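Local coordinates for protein BtGH115A (PDB 5BY3) that is a family GH115 glycoside hydrolase, a 4-O-methyl-alpha-glucuronidase with specificity for decorated arabinogalactans, at residues A[334-345]-A[360-369]. Residues are numbered along the deposited sequence; the frame is centred on the assembly and turned at random.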
ATOM      1  N   VAL A 334      -3.124 -30.961   7.998  1.00 69.85           N
ATOM      2  CA  VAL A 334      -3.255 -29.491   8.190  1.00 66.98           C
ATOM      3  C   VAL A 334      -2.300 -28.675   7.332  1.00 60.51           C
ATOM      4  O   VAL A 334      -2.585 -27.515   7.044  1.00 57.60           O
ATOM      5  CB  VAL A 334      -3.257 -28.971   9.671  1.00 62.70           C
ATOM      6  CG1 VAL A 334      -4.622 -29.147  10.292  1.00 67.43           C
ATOM      7  CG2 VAL A 334      -2.130 -29.546  10.524  1.00 53.08           C
ATOM      8  N   THR A 335      -1.199 -29.302   6.916  1.00 55.11           N
ATOM      9  CA  THR A 335      -0.252 -28.723   5.958  1.00 55.85           C
ATOM     10  C   THR A 335      -0.909 -28.476   4.576  1.00 58.30           C
ATOM     11  O   THR A 335      -0.306 -27.843   3.707  1.00 59.38           O
ATOM     12  CB  THR A 335       1.038 -29.586   5.818  1.00 59.66           C
ATOM     13  OG1 THR A 335       0.750 -30.779   5.080  1.00 55.85           O
ATOM     14  CG2 THR A 335       1.602 -29.986   7.182  1.00 55.94           C
ATOM     15  N   GLN A 336      -2.139 -28.969   4.398  1.00 59.51           N
ATOM     16  CA  GLN A 336      -2.974 -28.678   3.218  1.00 60.18           C
ATOM     17  C   GLN A 336      -3.974 -27.531   3.505  1.00 62.73           C
ATOM     18  O   GLN A 336      -4.772 -27.157   2.633  1.00 69.72           O
ATOM     19  CB  GLN A 336      -3.700 -29.949   2.650  1.00 60.19           C
ATOM     20  CG  GLN A 336      -2.879 -31.247   2.391  1.00 63.34           C
ATOM     21  CD  GLN A 336      -1.562 -31.080   1.586  1.00 69.40           C
ATOM     22  OE1 GLN A 336      -0.469 -31.077   2.163  1.00 69.50           O
ATOM     23  NE2 GLN A 336      -1.663 -30.959   0.257  1.00 71.06           N
ATOM     24  N   VAL A 337      -3.942 -26.979   4.720  1.00 62.11           N
ATOM     25  CA  VAL A 337      -4.789 -25.822   5.085  1.00 56.40           C
ATOM     26  C   VAL A 337      -3.888 -24.597   5.105  1.00 54.59           C
ATOM     27  O   VAL A 337      -2.872 -24.606   5.809  1.00 50.73           O
ATOM     28  CB  VAL A 337      -5.436 -25.954   6.476  1.00 57.85           C
ATOM     29  CG1 VAL A 337      -6.433 -24.834   6.702  1.00 57.44           C
ATOM     30  CG2 VAL A 337      -6.142 -27.291   6.643  1.00 58.85           C
ATOM     31  N   PRO A 338      -4.238 -23.539   4.332  1.00 53.13           N
ATOM     32  CA  PRO A 338      -3.337 -22.370   4.352  1.00 51.64           C
ATOM     33  C   PRO A 338      -3.441 -21.521   5.656  1.00 46.36           C
ATOM     34  O   PRO A 338      -4.532 -21.201   6.148  1.00 42.72           O
ATOM     35  CB  PRO A 338      -3.727 -21.599   3.083  1.00 49.81           C
ATOM     36  CG  PRO A 338      -5.128 -21.994   2.807  1.00 48.31           C
ATOM     37  CD  PRO A 338      -5.319 -23.390   3.335  1.00 52.61           C
ATOM     38  N   GLN A 339      -2.280 -21.184   6.196  1.00 45.26           N
ATOM     39  CA  GLN A 339      -2.181 -20.661   7.540  1.00 47.44           C
ATOM     40  C   GLN A 339      -1.204 -19.498   7.640  1.00 44.67           C
ATOM     41  O   GLN A 339      -0.144 -19.514   7.025  1.00 49.58           O
ATOM     42  CB  GLN A 339      -1.781 -21.806   8.498  1.00 50.24           C
ATOM     43  CG  GLN A 339      -2.980 -22.676   8.891  1.00 53.20           C
ATOM     44  CD  GLN A 339      -2.593 -23.988   9.536  1.00 53.65           C
ATOM     45  OE1 GLN A 339      -2.294 -24.046  10.727  1.00 50.02           O
ATOM     46  NE2 GLN A 339      -2.611 -25.058   8.750  1.00 56.19           N
ATOM     47  N   VAL A 340      -1.534 -18.492   8.441  1.00 44.30           N
ATOM     48  CA  VAL A 340      -0.615 -17.366   8.585  1.00 43.78           C
ATOM     49  C   VAL A 340      -0.424 -17.022  10.061  1.00 44.32           C
ATOM     50  O   VAL A 340      -1.365 -17.058  10.854  1.00 43.93           O
ATOM     51  CB  VAL A 340      -1.059 -16.132   7.707  1.00 45.53           C
ATOM     52  CG1 VAL A 340      -2.381 -15.529   8.174  1.00 43.35           C
ATOM     53  CG2 VAL A 340       0.013 -15.027   7.646  1.00 49.52           C
ATOM     54  N   PHE A 341       0.809 -16.680  10.412  1.00 42.97           N
ATOM     55  CA  PHE A 341       1.083 -16.107  11.695  1.00 41.45           C
ATOM     56  C   PHE A 341       1.676 -14.718  11.472  1.00 42.45           C
ATOM     57  O   PHE A 341       2.662 -14.572  10.715  1.00 40.42           O
ATOM     58  CB  PHE A 341       2.045 -17.012  12.500  1.00 39.49           C
ATOM     59  CG  PHE A 341       2.448 -16.432  13.829  1.00 38.15           C
ATOM     60  CD1 PHE A 341       1.478 -16.134  14.815  1.00 36.37           C
ATOM     61  CD2 PHE A 341       3.790 -16.143  14.100  1.00 38.84           C
ATOM     62  CE1 PHE A 341       1.835 -15.577  16.041  1.00 29.43           C
ATOM     63  CE2 PHE A 341       4.152 -15.602  15.343  1.00 34.85           C
ATOM     64  CZ  PHE A 341       3.171 -15.323  16.300  1.00 32.96           C
ATOM     65  N   ILE A 342       1.072 -13.719  12.128  1.00 42.98           N
ATOM     66  CA  ILE A 342       1.402 -12.302  11.886  1.00 47.39           C
ATOM     67  C   ILE A 342       1.936 -11.638  13.146  1.00 48.98           C
ATOM     68  O   ILE A 342       1.141 -11.201  13.978  1.00 50.40           O
ATOM     69  CB  ILE A 342       0.202 -11.482  11.332  1.00 46.69           C
ATOM     70  CG1 ILE A 342      -0.497 -12.265  10.233  1.00 40.76           C
ATOM     71  CG2 ILE A 342       0.668 -10.115  10.773  1.00 47.38           C
ATOM     72  CD1 ILE A 342      -1.899 -11.819   9.994  1.00 42.96           C
ATOM     73  N   PRO A 343       3.282 -11.585  13.302  1.00 50.53           N
ATOM     74  CA  PRO A 343       3.912 -10.888  14.443  1.00 53.81           C
ATOM     75  C   PRO A 343       4.047  -9.348  14.211  1.00 52.26           C
ATOM     76  O   PRO A 343       5.104  -8.816  13.844  1.00 52.59           O
ATOM     77  CB  PRO A 343       5.249 -11.614  14.611  1.00 48.43           C
ATOM     78  CG  PRO A 343       5.574 -12.134  13.245  1.00 55.28           C
ATOM     79  CD  PRO A 343       4.295 -12.229  12.443  1.00 54.24           C
ATOM     80  N   TYR A 344       2.915  -8.679  14.390  1.00 51.48           N
ATOM     81  CA  TYR A 344       2.745  -7.244  14.272  1.00 49.50           C
ATOM     82  C   TYR A 344       2.866  -6.646  15.677  1.00 51.94           C
ATOM     83  O   TYR A 344       2.471  -7.293  16.670  1.00 48.38           O
ATOM     84  CB  TYR A 344       1.350  -6.996  13.691  1.00 48.16           C
ATOM     85  CG  TYR A 344       0.898  -5.572  13.572  1.00 51.77           C
ATOM     86  CD1 TYR A 344       1.571  -4.655  12.759  1.00 56.23           C
ATOM     87  CD2 TYR A 344      -0.220  -5.136  14.268  1.00 56.29           C
ATOM     88  CE1 TYR A 344       1.133  -3.333  12.649  1.00 61.71           C
ATOM     89  CE2 TYR A 344      -0.683  -3.825  14.166  1.00 57.27           C
ATOM     90  CZ  TYR A 344      -0.012  -2.917  13.362  1.00 62.57           C
ATOM     91  OH  TYR A 344      -0.492  -1.613  13.279  1.00 54.51           O
ATOM     92  N   LYS A 345       3.385  -5.412  15.749  1.00 55.73           N
ATOM     93  CA  LYS A 345       3.606  -4.675  17.020  1.00 55.51           C
ATOM     94  C   LYS A 345       4.329  -5.582  18.053  1.00 54.32           C
ATOM     95  O   LYS A 345       5.400  -6.099  17.713  1.00 60.72           O
ATOM     96  CB  LYS A 345       2.308  -3.996  17.527  1.00 60.43           C
ATOM     97  CG  LYS A 345       1.822  -2.812  16.674  1.00 70.77           C
ATOM     98  CD  LYS A 345       0.754  -1.996  17.411  1.00 66.20           C
ATOM     99  CE  LYS A 345       0.580  -0.586  16.857  1.00 62.20           C
ATOM    100  NZ  LYS A 345      -0.662  -0.369  16.047  1.00 60.68           N
ATOM    101  N   ASP A 360       4.904 -25.229   8.134  1.00 51.04           N
ATOM    102  CA  ASP A 360       3.958 -24.985   7.057  1.00 52.98           C
ATOM    103  C   ASP A 360       3.273 -23.600   7.171  1.00 51.98           C
ATOM    104  O   ASP A 360       2.793 -23.068   6.175  1.00 49.53           O
ATOM    105  CB  ASP A 360       2.917 -26.105   6.989  1.00 51.59           C
ATOM    106  CG  ASP A 360       2.126 -26.270   8.293  1.00 56.73           C
ATOM    107  OD1 ASP A 360       2.720 -26.725   9.296  1.00 54.51           O
ATOM    108  OD2 ASP A 360       0.906 -25.961   8.303  1.00 58.25           O
ATOM    109  N   VAL A 361       3.251 -23.033   8.380  1.00 47.43           N
ATOM    110  CA  VAL A 361       2.601 -21.744   8.634  1.00 47.94           C
ATOM    111  C   VAL A 361       3.400 -20.580   8.033  1.00 46.17           C
ATOM    112  O   VAL A 361       4.610 -20.410   8.302  1.00 45.84           O
ATOM    113  CB  VAL A 361       2.263 -21.527  10.130  1.00 48.50           C
ATOM    114  CG1 VAL A 361       1.540 -20.198  10.353  1.00 51.35           C
ATOM    115  CG2 VAL A 361       1.420 -22.679  10.658  1.00 43.12           C
ATOM    116  N   THR A 362       2.725 -19.824   7.163  1.00 41.76           N
ATOM    117  CA  THR A 362       3.337 -18.616   6.575  1.00 42.94           C
ATOM    118  C   THR A 362       3.662 -17.626   7.678  1.00 38.06           C
ATOM    119  O   THR A 362       2.800 -17.342   8.523  1.00 39.88           O
ATOM    120  CB  THR A 362       2.388 -17.947   5.552  1.00 45.47           C
ATOM    121  OG1 THR A 362       1.800 -18.957   4.713  1.00 43.51           O
ATOM    122  CG2 THR A 362       3.135 -16.898   4.705  1.00 39.61           C
ATOM    123  N   LEU A 363       4.900 -17.129   7.698  1.00 40.94           N
ATOM    124  CA  LEU A 363       5.264 -16.081   8.671  1.00 43.88           C
ATOM    125  C   LEU A 363       5.068 -14.682   8.041  1.00 47.30           C
ATOM    126  O   LEU A 363       5.703 -14.347   7.029  1.00 45.08           O
ATOM    127  CB  LEU A 363       6.703 -16.243   9.147  1.00 42.94           C
ATOM    128  CG  LEU A 363       7.161 -17.508   9.903  1.00 47.12           C
ATOM    129  CD1 LEU A 363       8.639 -17.396  10.200  1.00 40.54           C
ATOM    130  CD2 LEU A 363       6.406 -17.759  11.207  1.00 45.62           C
HETATM  131  N   MSE A 364       4.216 -13.856   8.637  1.00 45.71           N
HETATM  132  CA  MSE A 364       3.946 -12.552   8.016  1.00 54.03           C
HETATM  133  C   MSE A 364       4.614 -11.366   8.685  1.00 52.83           C
HETATM  134  O   MSE A 364       4.178 -10.866   9.717  1.00 56.40           O
HETATM  135  CB  MSE A 364       2.463 -12.303   7.787  1.00 54.02           C
HETATM  136  CG  MSE A 364       2.328 -11.302   6.644  1.00 56.96           C
HETATM  137 SE   MSE A 364       0.442 -10.788   6.591  1.00 56.59          SE
HETATM  138  CE  MSE A 364       0.281 -11.697   4.877  1.00 47.28           C
ATOM    139  N   TRP A 365       5.657 -10.868   8.049  1.00 52.08           N
ATOM    140  CA  TRP A 365       6.343  -9.693   8.570  1.00 53.37           C
ATOM    141  C   TRP A 365       5.528  -8.411   8.359  1.00 51.03           C
ATOM    142  O   TRP A 365       4.613  -8.357   7.517  1.00 48.58           O
ATOM    143  CB  TRP A 365       7.759  -9.639   7.999  1.00 51.05           C
ATOM    144  CG  TRP A 365       8.400 -11.001   8.099  1.00 51.96           C
ATOM    145  CD1 TRP A 365       8.774 -11.827   7.067  1.00 48.48           C
ATOM    146  CD2 TRP A 365       8.670 -11.724   9.311  1.00 51.79           C
ATOM    147  NE1 TRP A 365       9.292 -13.005   7.560  1.00 49.08           N
ATOM    148  CE2 TRP A 365       9.242 -12.971   8.934  1.00 54.63           C
ATOM    149  CE3 TRP A 365       8.503 -11.436  10.675  1.00 43.77           C
ATOM    150  CZ2 TRP A 365       9.650 -13.920   9.876  1.00 48.93           C
ATOM    151  CZ3 TRP A 365       8.909 -12.391  11.615  1.00 47.41           C
ATOM    152  CH2 TRP A 365       9.465 -13.608  11.211  1.00 45.03           C
ATOM    153  N   CYS A 366       5.844  -7.404   9.162  1.00 43.18           N
ATOM    154  CA  CYS A 366       5.079  -6.172   9.172  1.00 43.64           C
ATOM    155  C   CYS A 366       5.942  -4.948   8.947  1.00 45.25           C
ATOM    156  O   CYS A 366       7.092  -4.934   9.358  1.00 37.76           O
ATOM    157  CB  CYS A 366       4.363  -6.052  10.501  1.00 44.39           C
ATOM    158  SG  CYS A 366       3.074  -7.284  10.563  1.00 49.19           S
ATOM    159  N   ASP A 367       5.388  -3.928   8.286  1.00 44.61           N
ATOM    160  CA  ASP A 367       6.067  -2.636   8.212  1.00 41.01           C
ATOM    161  C   ASP A 367       5.759  -1.892   9.516  1.00 38.82           C
ATOM    162  O   ASP A 367       4.993  -2.399  10.303  1.00 35.45           O
ATOM    163  CB  ASP A 367       5.629  -1.864   6.966  1.00 45.83           C
ATOM    164  CG  ASP A 367       4.236  -1.203   7.110  1.00 47.78           C
ATOM    165  OD1 ASP A 367       3.529  -1.327   8.153  1.00 46.96           O
ATOM    166  OD2 ASP A 367       3.857  -0.522   6.150  1.00 46.95           O
ATOM    167  N   ASP A 368       6.334  -0.700   9.729  1.00 37.61           N
ATOM    168  CA  ASP A 368       6.186   0.025  10.991  1.00 32.54           C
ATOM    169  C   ASP A 368       5.023   1.028  10.911  1.00 35.47           C
ATOM    170  O   ASP A 368       4.993   2.031  11.617  1.00 34.63           O
ATOM    171  CB  ASP A 368       7.504   0.730  11.316  1.00 32.33           C
ATOM    172  CG  ASP A 368       7.898   1.818  10.270  1.00 38.60           C
ATOM    173  OD1 ASP A 368       7.255   1.959   9.198  1.00 36.98           O
ATOM    174  OD2 ASP A 368       8.869   2.561  10.545  1.00 42.11           O
ATOM    175  N   ASN A 369       4.097   0.745  10.006  1.00 36.41           N
ATOM    176  CA  ASN A 369       2.926   1.549   9.743  1.00 39.61           C
ATOM    177  C   ASN A 369       3.195   2.756   8.863  1.00 40.68           C
ATOM    178  O   ASN A 369       2.241   3.411   8.426  1.00 40.92           O
ATOM    179  CB  ASN A 369       2.206   1.970  11.046  1.00 43.72           C
ATOM    180  CG  ASN A 369       2.068   0.825  12.052  1.00 46.38           C
ATOM    181  OD1 ASN A 369       2.511   0.947  13.209  1.00 52.87           O
ATOM    182  ND2 ASN A 369       1.461  -0.271  11.627  1.00 40.66           N
TER
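Three backbone hydrogen bonds join strands 339-341 and 362-366 in parallel: Thr362 N gives to Gln339 O, Phe341 N to Thr362 O (2.8 Å) and Met364 N to Phe341 O (2.7 Å).

Apolar groups fill in around them. Val340 CG2 lies 3.7 Å from Met364 CB; Met429 and Ile431 of strand 429-433 also touch this selenomethionine. Ile342 runs alongside Met364, pointing the same way. On the face of Phe341 and Leu363, Leu363 CD2 meets the edge of the Phe341 ring. Val361 CG1, anti to its own backbone N (chi1 -178°), reaches Phe341 CB. Farther along, Pro343 CG packs obliquely on Trp365 CZ3 at 3.7 Å, and Cys366 SG touches Ile342 CG2 and, at 3.6 Å, Tyr344 CB.

The polar side-chain contacts sit at the two ends. Asp360 packs across Thr335, CG to CG2 3.9 Å, and Arg323 of helix 308-329 links Asp360 OD1, by a salt bridge, to Gln339 OE1. At the C-terminal end Asn369 ND2 makes a weak bond of 2.9 Å to Tyr344 OH, its amide 80° from the ring; Lys345 NZ also donates to Tyr344 OH, at 3.0 Å. A leucine at Tyr344 would probably leave Asn369 ND2 and Lys345 NZ without their shared hydroxyl partner.

With helix 347-352 between them, the strands form a beta-alpha-beta unit of the GH115 TIM-barrel domain.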